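Local coordinates for protein histone-lysine N-methyltransferase, H3 lysine-9 specific SUVH6 (Arabidopsis thaliana, PDB 6A5K) that transfers methyl groups from S-adenosylmethionine to histone H3 and probably recognises methylated non-CG DNA through its SRA domain, at residues Y102-A113 and T163-I174; E150-L161 and G209-L217. The protein carries 1 engineered substitution. All coordinates share one frame; numbering follows the deposited sequence.

In the fold
Both interactions lie within the SRA domain, and both draw on helix 156-167 and the same mixed sheet. Interaction 1 is the more buried: the last turn of the helix crosses strand 105-113 nearly at right angles, and the strand that follows runs parallel to it, so backbone pairing, beta-branched side chains and bound waters dominate. Interaction 2 takes the first turns of the helix and the extended chain before it, set against strand 211-217. It is only partly buried, passing from an exposed start around Met210 to aromatic rings under the helix, with two hydrogen bonds between its segments. The two meet where Leu161 and Ala160 pack on Ala108 and where Leu217 touches Ile111.

Interaction 1: Y102-A113 and T163-I174; sequences YGKAKVATSIVA and TSIEKQTPVRVI
Ile111 and Arg172 sit at the heart of a parallel strand pair in the SRA sheet, 105-113 beside 171-174. Ile111 N bonds to Arg172 O (2.9 Å), and Ile111 O accepts Ile174 N (2.8 Å). Ile111 CG1 lies alongside Val173 CG2 at 3.9 Å, branched side chains that suit extended backbone. On the other face Arg172, bent at chi3 (-61°), lays its guanidinium over Thr109 O, with CZ 3.7 Å from that oxygen. NH1 donates to Ile65 O and Gly67 O and NH2 to Ile89 O; arginine suits the place because its several N-H groups satisfy clustered buried carbonyls. Nearer the helix end, Ser164 OG receives Ala108 N at 3.1 Å, through a bent bond of 135°. Tyr102 holds CG anti to its nitrogen (chi1 -174°), which sends the ring to the helix end; Lys167 CE meets its edge, 3.7 Å from CD1, and Thr169 CG2 approaches obliquely by CE2. With an alanine here, Lys167 and the Thr169 methyl would probably lose their shared aromatic neighbour, leaving the outer lysine chain less tightly held. Thr109 and Ser110 both face Asp98 of strand 97-102, a classic beta bulge. Beside it, one water donates to both Thr109 O and Pro170 O, 2.8 Å from each.

Interaction 2: E150-L161 and G209-L217; sequences EDQKLITGNLAL and GMNVFKFQL
Helix 156-161 and the extended lead-in before it lie on strand 211-217 of the SRA sheet, the helix running at 33° to the strand with their axes 10.1 Å apart at closest. Gln152 makes the polar join. Its backbone N gives a nearly straight bond to Asn211 O (3.0 Å), while its side chain, extended beyond CG, reaches along the strand so that OE1 accepts Phe213 N at 3.0 Å, the donor sitting above the amide plane. A glutamine suits this place because its amide can mimic a neighbouring strand's carbonyl; the NE2 end makes a weak bond to Gly131 O.

Phe213 then fills the angle between lead-in and helix. Leu154 CD1 stands over one face of the ring, 4.2 Å from its centroid, and Gln152 CB touches ring atom CD1 at 3.6 Å. Leu154 is the centre of an inverse gamma turn, which swings the chain toward the helix. Asn158 ND2 approaches the same ring obliquely and bonds weakly to Lys153 O, whereas its OD1 takes Gln132 N, so the buried amide joins the helix start to its own lead-in and to Gln132 just beyond strand 126-130.

Deeper in, Leu161 carries CG anti to its backbone N (chi1 -157°), and CD2 comes down over the centre of the Phe215 ring, 3.6 Å from its centroid, in a CH-pi contact. Asn158 O meets Phe215 CZ at 3.6 Å. At the exposed start, the selenomethionine Met210 lies across Glu150 and Asp151. Phe213 and Phe215 thus supply the strand's side of a helix packed against a curved mixed sheet, an arrangement characteristic of the SRA fold.

Interaction 1: Y102-A113 and T163-I174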
loop_
_atom_site.group_PDB
_atom_site.type_symbol
_atom_site.label_atom_id
_atom_site.label_comp_id
_atom_site.label_asym_id
_atom_site.label_seq_id
_atom_site.Cartn_x
_atom_site.Cartn_y
_atom_site.Cartn_z
ATOM N N TYR A 102 2.501 -16.897 -31.806
ATOM C CA TYR A 102 3.645 -17.729 -31.448
ATOM C C TYR A 102 3.907 -18.726 -32.559
ATOM O O TYR A 102 3.186 -19.713 -32.688
ATOM C CB TYR A 102 3.403 -18.463 -30.129
ATOM C CG TYR A 102 4.606 -19.230 -29.628
ATOM C CD1 TYR A 102 4.869 -20.520 -30.060
ATOM C CD2 TYR A 102 5.475 -18.661 -28.714
ATOM C CE1 TYR A 102 5.971 -21.217 -29.600
ATOM C CE2 TYR A 102 6.570 -19.351 -28.245
ATOM C CZ TYR A 102 6.818 -20.622 -28.691
ATOM O OH TYR A 102 7.919 -21.299 -28.223
ATOM N N GLY A 103 4.941 -18.474 -33.352
ATOM C CA GLY A 103 5.171 -19.257 -34.553
ATOM C C GLY A 103 3.982 -19.076 -35.476
ATOM O O GLY A 103 3.597 -17.947 -35.777
ATOM N N LYS A 104 3.395 -20.186 -35.912
ATOM C CA LYS A 104 2.189 -20.157 -36.732
ATOM C C LYS A 104 0.940 -20.129 -35.872
ATOM O O LYS A 104 -0.174 -20.005 -36.378
ATOM C CB LYS A 104 2.128 -21.373 -37.654
ATOM C CG LYS A 104 3.134 -21.382 -38.778
ATOM C CD LYS A 104 2.908 -22.610 -39.636
ATOM C CE LYS A 104 3.690 -22.554 -40.926
ATOM N NZ LYS A 104 3.329 -21.371 -41.759
ATOM N N ALA A 105 1.129 -20.257 -34.567
ATOM C CA ALA A 105 0.004 -20.372 -33.661
ATOM C C ALA A 105 -0.158 -19.139 -32.780
ATOM O O ALA A 105 0.494 -18.110 -32.982
ATOM C CB ALA A 105 0.163 -21.613 -32.799
ATOM N N LYS A 106 -1.055 -19.257 -31.813
ATOM C CA LYS A 106 -1.180 -18.270 -30.756
ATOM C C LYS A 106 -1.195 -19.011 -29.436
ATOM O O LYS A 106 -1.785 -20.087 -29.336
ATOM C CB LYS A 106 -2.445 -17.426 -30.928
ATOM C CG LYS A 106 -2.417 -16.520 -32.149
ATOM C CD LYS A 106 -3.809 -16.047 -32.527
ATOM C CE LYS A 106 -3.764 -15.094 -33.720
ATOM N NZ LYS A 106 -5.124 -14.761 -34.231
ATOM N N VAL A 107 -0.518 -18.458 -28.436
ATOM C CA VAL A 107 -0.519 -19.048 -27.109
ATOM C C VAL A 107 -0.959 -17.993 -26.117
ATOM O O VAL A 107 -0.774 -16.798 -26.356
ATOM C CB VAL A 107 0.865 -19.595 -26.703
ATOM C CG1 VAL A 107 1.295 -20.718 -27.644
ATOM C CG2 VAL A 107 1.905 -18.471 -26.658
ATOM N N ALA A 108 -1.555 -18.431 -25.014
ATOM C CA ALA A 108 -1.966 -17.497 -23.974
ATOM C C ALA A 108 -0.755 -16.841 -23.329
ATOM O O ALA A 108 0.278 -17.481 -23.130
ATOM C CB ALA A 108 -2.796 -18.200 -22.921
ATOM N N THR A 109 -0.891 -15.565 -22.992
ATOM C CA THR A 109 0.149 -14.869 -22.254
ATOM C C THR A 109 -0.278 -14.697 -20.804
ATOM O O THR A 109 0.551 -14.740 -19.891
ATOM C CB THR A 109 0.444 -13.496 -22.853
ATOM O OG1 THR A 109 -0.788 -12.775 -22.988
ATOM C CG2 THR A 109 1.110 -13.643 -24.227
ATOM N N SER A 110 -1.573 -14.489 -20.589
ATOM C CA SER A 110 -2.025 -14.249 -19.218
ATOM C C SER A 110 -3.504 -14.530 -19.049
ATOM O O SER A 110 -4.265 -14.405 -19.995
ATOM C CB SER A 110 -1.724 -12.807 -18.798
ATOM O OG SER A 110 -2.430 -11.898 -19.622
ATOM N N ILE A 111 -3.907 -14.931 -17.848
ATOM C CA ILE A 111 -5.321 -15.098 -17.553
ATOM C C ILE A 111 -5.684 -14.430 -16.233
ATOM O O ILE A 111 -4.874 -14.377 -15.306
ATOM C CB ILE A 111 -5.742 -16.593 -17.488
ATOM C CG1 ILE A 111 -4.998 -17.326 -16.368
ATOM C CG2 ILE A 111 -5.517 -17.273 -18.836
ATOM C CD1 ILE A 111 -5.377 -18.810 -16.240
ATOM N N VAL A 112 -6.905 -13.915 -16.158
ATOM C CA VAL A 112 -7.433 -13.437 -14.889
ATOM C C VAL A 112 -8.411 -14.479 -14.364
ATOM O O VAL A 112 -9.434 -14.744 -14.991
ATOM C CB VAL A 112 -8.133 -12.075 -15.020
ATOM C CG1 VAL A 112 -8.650 -11.617 -13.650
ATOM C CG2 VAL A 112 -7.186 -11.048 -15.601
ATOM N N ALA A 113 -8.086 -15.072 -13.220
ATOM C CA ALA A 113 -8.832 -16.222 -12.719
ATOM C C ALA A 113 -9.586 -15.908 -11.436
ATOM O O ALA A 113 -9.066 -15.245 -10.546
ATOM C CB ALA A 113 -7.894 -17.394 -12.497
ATOM N N THR A 163 -3.484 -24.214 -27.002
ATOM C CA THR A 163 -2.204 -24.298 -27.699
ATOM C C THR A 163 -1.027 -24.188 -26.730
ATOM O O THR A 163 0.040 -24.778 -26.952
ATOM C CB THR A 163 -2.102 -23.203 -28.780
ATOM O OG1 THR A 163 -3.226 -23.310 -29.663
ATOM C CG2 THR A 163 -0.807 -23.327 -29.586
ATOM N N SER A 164 -1.226 -23.441 -25.644
ATOM C CA SER A 164 -0.207 -23.348 -24.597
ATOM C C SER A 164 0.205 -24.726 -24.082
ATOM O O SER A 164 1.361 -24.940 -23.723
ATOM C CB SER A 164 -0.701 -22.485 -23.428
ATOM O OG SER A 164 -0.715 -21.108 -23.769
ATOM N N ILE A 165 -0.750 -25.652 -24.043
ATOM C CA ILE A 165 -0.477 -27.030 -23.640
ATOM C C ILE A 165 0.562 -27.684 -24.547
ATOM O O ILE A 165 1.533 -28.285 -24.074
ATOM C CB ILE A 165 -1.758 -27.885 -23.658
ATOM C CG1 ILE A 165 -2.798 -27.301 -22.702
ATOM C CG2 ILE A 165 -1.451 -29.333 -23.291
ATOM C CD1 ILE A 165 -4.151 -27.982 -22.776
ATOM N N GLU A 166 0.355 -27.557 -25.853
ATOM C CA GLU A 166 1.264 -28.171 -26.820
ATOM C C GLU A 166 2.629 -27.504 -26.821
ATOM O O GLU A 166 3.648 -28.186 -26.932
ATOM C CB GLU A 166 0.687 -28.128 -28.237
ATOM C CG GLU A 166 -0.797 -28.407 -28.331
ATOM C CD GLU A 166 -1.377 -27.981 -29.670
ATOM O OE1 GLU A 166 -0.589 -27.715 -30.607
ATOM O OE2 GLU A 166 -2.620 -27.928 -29.792
ATOM N N LYS A 167 2.661 -26.179 -26.699
ATOM C CA LYS A 167 3.942 -25.473 -26.732
ATOM C C LYS A 167 4.641 -25.459 -25.369
ATOM O O LYS A 167 5.850 -25.224 -25.287
ATOM C CB LYS A 167 3.750 -24.039 -27.234
ATOM C CG LYS A 167 3.029 -23.937 -28.567
ATOM C CD LYS A 167 3.886 -24.454 -29.702
ATOM C CE LYS A 167 3.494 -23.798 -31.015
ATOM N NZ LYS A 167 2.373 -24.522 -31.676
ATOM N N GLN A 168 3.877 -25.722 -24.311
ATOM C CA GLN A 168 4.382 -25.655 -22.940
ATOM C C GLN A 168 5.043 -24.311 -22.665
ATOM O O GLN A 168 6.121 -24.232 -22.078
ATOM C CB GLN A 168 5.346 -26.809 -22.660
ATOM C CG GLN A 168 4.629 -28.136 -22.459
ATOM C CD GLN A 168 3.702 -28.108 -21.254
ATOM O OE1 GLN A 168 4.152 -28.014 -20.111
ATOM N NE2 GLN A 168 2.397 -28.171 -21.508
ATOM N N THR A 169 4.373 -23.255 -23.107
ATOM C CA THR A 169 4.808 -21.887 -22.862
ATOM C C THR A 169 4.158 -21.337 -21.592
ATOM O O THR A 169 3.039 -21.721 -21.251
ATOM C CB THR A 169 4.469 -20.987 -24.061
ATOM O OG1 THR A 169 3.136 -21.273 -24.497
ATOM C CG2 THR A 169 5.433 -21.249 -25.209
ATOM N N PRO A 170 4.860 -20.437 -20.882
ATOM C CA PRO A 170 4.345 -19.953 -19.595
ATOM C C PRO A 170 3.112 -19.051 -19.725
ATOM O O PRO A 170 2.926 -18.371 -20.738
ATOM C CB PRO A 170 5.533 -19.174 -19.018
ATOM C CG PRO A 170 6.269 -18.687 -20.226
ATOM C CD PRO A 170 6.149 -19.808 -21.231
ATOM N N VAL A 171 2.280 -19.063 -18.689
ATOM C CA VAL A 171 1.081 -18.239 -18.626
ATOM C C VAL A 171 1.067 -17.476 -17.299
ATOM O O VAL A 171 1.173 -18.084 -16.230
ATOM C CB VAL A 171 -0.209 -19.094 -18.745
ATOM C CG1 VAL A 171 -1.461 -18.221 -18.604
ATOM C CG2 VAL A 171 -0.230 -19.868 -20.062
ATOM N N ARG A 172 0.945 -16.153 -17.355
ATOM C CA ARG A 172 0.812 -15.382 -16.118
ATOM C C ARG A 172 -0.586 -15.557 -15.542
ATOM O O ARG A 172 -1.579 -15.398 -16.246
ATOM C CB ARG A 172 1.099 -13.894 -16.349
ATOM C CG ARG A 172 2.555 -13.569 -16.620
ATOM C CD ARG A 172 2.788 -12.054 -16.763
ATOM N NE ARG A 172 2.023 -11.488 -17.873
ATOM C CZ ARG A 172 2.387 -11.556 -19.151
ATOM N NH1 ARG A 172 3.505 -12.180 -19.495
ATOM N NH2 ARG A 172 1.622 -11.015 -20.091
ATOM N N VAL A 173 -0.673 -15.881 -14.257
ATOM C CA VAL A 173 -1.973 -15.980 -13.623
ATOM C C VAL A 173 -2.219 -14.798 -12.683
ATOM O O VAL A 173 -1.453 -14.560 -11.747
ATOM C CB VAL A 173 -2.117 -17.308 -12.852
ATOM C CG1 VAL A 173 -3.340 -17.277 -11.936
ATOM C CG2 VAL A 173 -2.205 -18.473 -13.835
ATOM N N ILE A 174 -3.267 -14.036 -12.982
ATOM C CA ILE A 174 -3.738 -12.970 -12.105
ATOM C C ILE A 174 -5.002 -13.481 -11.423
ATOM O O ILE A 174 -6.006 -13.780 -12.079
ATOM C CB ILE A 174 -4.022 -11.651 -12.863
ATOM C CG1 ILE A 174 -2.740 -11.084 -13.492
ATOM C CG2 ILE A 174 -4.627 -10.601 -11.939
ATOM C CD1 ILE A 174 -2.454 -11.610 -14.886
HETATM O O HOH W 1 -2.951 -21.576 -32.247
HETATM O O HOH W 2 1.451 -19.807 -23.096
HETATM O O HOH W 3 3.208 -15.616 -20.148
#

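Interaction 2: E150-L161 and G209-L217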
loop_
_atom_site.group_PDB
_atom_site.type_symbol
_atom_site.label_atom_id
_atom_site.label_comp_id
_atom_site.label_asym_id
_atom_site.label_seq_id
_atom_site.Cartn_x
_atom_site.Cartn_y
_atom_site.Cartn_z
ATOM N N GLU A 150 -25.346 -21.644 -26.851
ATOM C CA GLU A 150 -24.302 -20.814 -26.262
ATOM C C GLU A 150 -23.113 -21.659 -25.821
ATOM O O GLU A 150 -22.476 -21.378 -24.803
ATOM C CB GLU A 150 -24.856 -20.017 -25.082
ATOM C CG GLU A 150 -26.123 -19.245 -25.415
ATOM C CD GLU A 150 -27.019 -19.043 -24.211
ATOM O OE1 GLU A 150 -26.978 -19.885 -23.290
ATOM O OE2 GLU A 150 -27.766 -18.043 -24.189
ATOM N N ASP A 151 -22.834 -22.710 -26.587
ATOM C CA ASP A 151 -21.642 -23.519 -26.384
ATOM C C ASP A 151 -20.399 -22.672 -26.608
ATOM O O ASP A 151 -20.324 -21.920 -27.578
ATOM C CB ASP A 151 -21.623 -24.720 -27.334
ATOM C CG ASP A 151 -22.679 -25.753 -26.999
ATOM O OD1 ASP A 151 -23.621 -25.427 -26.251
ATOM O OD2 ASP A 151 -22.566 -26.896 -27.489
ATOM N N GLN A 152 -19.425 -22.786 -25.713
ATOM C CA GLN A 152 -18.133 -22.169 -25.958
ATOM C C GLN A 152 -17.461 -22.872 -27.132
ATOM O O GLN A 152 -17.665 -24.068 -27.356
ATOM C CB GLN A 152 -17.251 -22.221 -24.710
ATOM C CG GLN A 152 -17.821 -21.442 -23.533
ATOM C CD GLN A 152 -16.841 -21.322 -22.388
ATOM O OE1 GLN A 152 -15.803 -21.985 -22.371
ATOM N NE2 GLN A 152 -17.157 -20.460 -21.426
ATOM N N LYS A 153 -16.681 -22.117 -27.897
ATOM C CA LYS A 153 -15.976 -22.656 -29.051
ATOM C C LYS A 153 -14.479 -22.651 -28.786
ATOM O O LYS A 153 -13.986 -21.836 -28.003
ATOM C CB LYS A 153 -16.291 -21.840 -30.305
ATOM C CG LYS A 153 -17.254 -22.501 -31.290
ATOM C CD LYS A 153 -18.185 -23.493 -30.619
ATOM C CE LYS A 153 -19.054 -24.199 -31.649
ATOM N NZ LYS A 153 -20.113 -25.033 -31.015
ATOM N N LEU A 154 -13.751 -23.559 -29.426
ATOM C CA LEU A 154 -12.300 -23.551 -29.305
ATOM C C LEU A 154 -11.708 -22.569 -30.313
ATOM O O LEU A 154 -11.111 -22.959 -31.319
ATOM C CB LEU A 154 -11.719 -24.952 -29.496
ATOM C CG LEU A 154 -10.310 -25.084 -28.913
ATOM C CD1 LEU A 154 -10.345 -24.915 -27.398
ATOM C CD2 LEU A 154 -9.675 -26.412 -29.298
ATOM N N ILE A 155 -11.902 -21.285 -30.025
ATOM C CA ILE A 155 -11.383 -20.197 -30.845
ATOM C C ILE A 155 -10.736 -19.158 -29.942
ATOM O O ILE A 155 -10.830 -19.258 -28.718
ATOM C CB ILE A 155 -12.493 -19.523 -31.678
ATOM C CG1 ILE A 155 -13.622 -19.053 -30.756
ATOM C CG2 ILE A 155 -13.033 -20.475 -32.726
ATOM C CD1 ILE A 155 -14.725 -18.298 -31.467
ATOM N N THR A 156 -10.089 -18.168 -30.553
ATOM C CA THR A 156 -9.462 -17.043 -29.848
ATOM C C THR A 156 -8.756 -17.436 -28.542
ATOM O O THR A 156 -7.820 -18.238 -28.551
ATOM C CB THR A 156 -10.497 -15.935 -29.547
ATOM O OG1 THR A 156 -11.602 -16.485 -28.820
ATOM C CG2 THR A 156 -11.014 -15.325 -30.843
ATOM N N GLY A 157 -9.207 -16.868 -27.426
ATOM C CA GLY A 157 -8.597 -17.121 -26.129
ATOM C C GLY A 157 -8.545 -18.580 -25.707
ATOM O O GLY A 157 -7.504 -19.083 -25.275
ATOM N N ASN A 158 -9.673 -19.270 -25.827
ATOM C CA ASN A 158 -9.724 -20.677 -25.454
ATOM C C ASN A 158 -8.746 -21.511 -26.284
ATOM O O ASN A 158 -8.042 -22.384 -25.750
ATOM C CB ASN A 158 -11.145 -21.218 -25.599
ATOM C CG ASN A 158 -12.099 -20.639 -24.562
ATOM O OD1 ASN A 158 -11.674 -20.107 -23.535
ATOM N ND2 ASN A 158 -13.396 -20.749 -24.827
ATOM N N LEU A 159 -8.697 -21.230 -27.585
ATOM C CA LEU A 159 -7.789 -21.930 -28.491
ATOM C C LEU A 159 -6.335 -21.634 -28.146
ATOM O O LEU A 159 -5.482 -22.514 -28.219
ATOM C CB LEU A 159 -8.072 -21.545 -29.951
ATOM C CG LEU A 159 -7.190 -22.203 -31.018
ATOM C CD1 LEU A 159 -7.338 -23.719 -30.978
ATOM C CD2 LEU A 159 -7.525 -21.677 -32.401
ATOM N N ALA A 160 -6.051 -20.390 -27.765
ATOM C CA ALA A 160 -4.690 -20.010 -27.402
ATOM C C ALA A 160 -4.239 -20.751 -26.147
ATOM O O ALA A 160 -3.104 -21.231 -26.063
ATOM C CB ALA A 160 -4.593 -18.510 -27.191
ATOM N N LEU A 161 -5.136 -20.827 -25.168
ATOM C CA LEU A 161 -4.834 -21.515 -23.919
ATOM C C LEU A 161 -4.617 -23.002 -24.193
ATOM O O LEU A 161 -3.727 -23.626 -23.611
ATOM C CB LEU A 161 -5.959 -21.294 -22.904
ATOM C CG LEU A 161 -5.690 -21.445 -21.404
ATOM C CD1 LEU A 161 -4.409 -20.735 -20.965
ATOM C CD2 LEU A 161 -6.894 -20.932 -20.613
ATOM N N GLY A 209 -26.635 -23.912 -18.344
ATOM C CA GLY A 209 -26.571 -25.337 -18.621
ATOM C C GLY A 209 -26.015 -25.618 -20.002
ATOM O O GLY A 209 -26.426 -26.565 -20.675
HETATM N N MSE A 210 -25.069 -24.789 -20.425
HETATM C CA MSE A 210 -24.484 -24.922 -21.748
HETATM C C MSE A 210 -23.006 -25.303 -21.648
HETATM O O MSE A 210 -22.424 -25.310 -20.567
HETATM C CB MSE A 210 -24.661 -23.622 -22.537
HETATM C CG MSE A 210 -24.942 -23.818 -24.017
HETATM SE SE MSE A 210 -26.676 -24.620 -24.444
HETATM C CE MSE A 210 -27.747 -23.863 -22.999
ATOM N N ASN A 211 -22.414 -25.608 -22.794
ATOM C CA ASN A 211 -21.080 -26.190 -22.888
ATOM C C ASN A 211 -19.932 -25.221 -22.579
ATOM O O ASN A 211 -19.909 -24.105 -23.096
ATOM C CB ASN A 211 -20.921 -26.761 -24.293
ATOM C CG ASN A 211 -19.922 -27.875 -24.362
ATOM O OD1 ASN A 211 -18.729 -27.641 -24.224
ATOM N ND2 ASN A 211 -20.398 -29.099 -24.587
ATOM N N VAL A 212 -18.979 -25.642 -21.744
ATOM C CA VAL A 212 -17.817 -24.807 -21.431
ATOM C C VAL A 212 -16.485 -25.567 -21.437
ATOM O O VAL A 212 -16.438 -26.778 -21.222
ATOM C CB VAL A 212 -17.956 -24.123 -20.046
ATOM C CG1 VAL A 212 -19.181 -23.217 -20.006
ATOM C CG2 VAL A 212 -18.004 -25.163 -18.933
ATOM N N PHE A 213 -15.404 -24.834 -21.670
ATOM C CA PHE A 213 -14.060 -25.394 -21.596
ATOM C C PHE A 213 -13.429 -25.140 -20.234
ATOM O O PHE A 213 -13.576 -24.058 -19.663
ATOM C CB PHE A 213 -13.163 -24.813 -22.694
ATOM C CG PHE A 213 -13.572 -25.211 -24.077
ATOM C CD1 PHE A 213 -14.405 -24.400 -24.832
ATOM C CD2 PHE A 213 -13.133 -26.406 -24.623
ATOM C CE1 PHE A 213 -14.785 -24.774 -26.110
ATOM C CE2 PHE A 213 -13.513 -26.786 -25.900
ATOM C CZ PHE A 213 -14.338 -25.969 -26.643
ATOM N N LYS A 214 -12.722 -26.143 -19.724
ATOM C CA LYS A 214 -11.980 -26.003 -18.481
ATOM C C LYS A 214 -10.533 -26.434 -18.702
ATOM O O LYS A 214 -10.264 -27.343 -19.482
ATOM C CB LYS A 214 -12.626 -26.824 -17.366
ATOM C CG LYS A 214 -14.044 -26.383 -17.031
ATOM C CD LYS A 214 -14.272 -26.334 -15.532
ATOM C CE LYS A 214 -15.640 -25.760 -15.205
ATOM N NZ LYS A 214 -15.809 -25.530 -13.741
ATOM N N PHE A 215 -9.613 -25.772 -18.009
ATOM C CA PHE A 215 -8.180 -25.965 -18.205
ATOM C C PHE A 215 -7.521 -26.228 -16.858
ATOM O O PHE A 215 -7.866 -25.590 -15.867
ATOM C CB PHE A 215 -7.543 -24.725 -18.864
ATOM C CG PHE A 215 -8.157 -24.348 -20.187
ATOM C CD1 PHE A 215 -9.334 -23.609 -20.238
ATOM C CD2 PHE A 215 -7.546 -24.712 -21.380
ATOM C CE1 PHE A 215 -9.897 -23.253 -21.453
ATOM C CE2 PHE A 215 -8.099 -24.360 -22.601
ATOM C CZ PHE A 215 -9.280 -23.633 -22.638
ATOM N N GLN A 216 -6.575 -27.159 -16.810
ATOM C CA GLN A 216 -5.793 -27.337 -15.593
ATOM C C GLN A 216 -4.402 -26.754 -15.781
ATOM O O GLN A 216 -3.706 -27.100 -16.727
ATOM C CB GLN A 216 -5.699 -28.814 -15.199
ATOM C CG GLN A 216 -4.744 -29.068 -14.045
ATOM C CD GLN A 216 -4.761 -30.505 -13.584
ATOM O OE1 GLN A 216 -5.771 -30.989 -13.081
ATOM N NE2 GLN A 216 -3.644 -31.197 -13.753
ATOM N N LEU A 217 -4.009 -25.862 -14.880
ATOM C CA LEU A 217 -2.681 -25.264 -14.903
ATOM C C LEU A 217 -1.909 -25.651 -13.650
ATOM O O LEU A 217 -2.496 -25.851 -12.588
ATOM C CB LEU A 217 -2.761 -23.739 -15.011
ATOM C CG LEU A 217 -3.401 -23.120 -16.259
ATOM C CD1 LEU A 217 -4.924 -23.125 -16.165
ATOM C CD2 LEU A 217 -2.880 -21.706 -16.503
#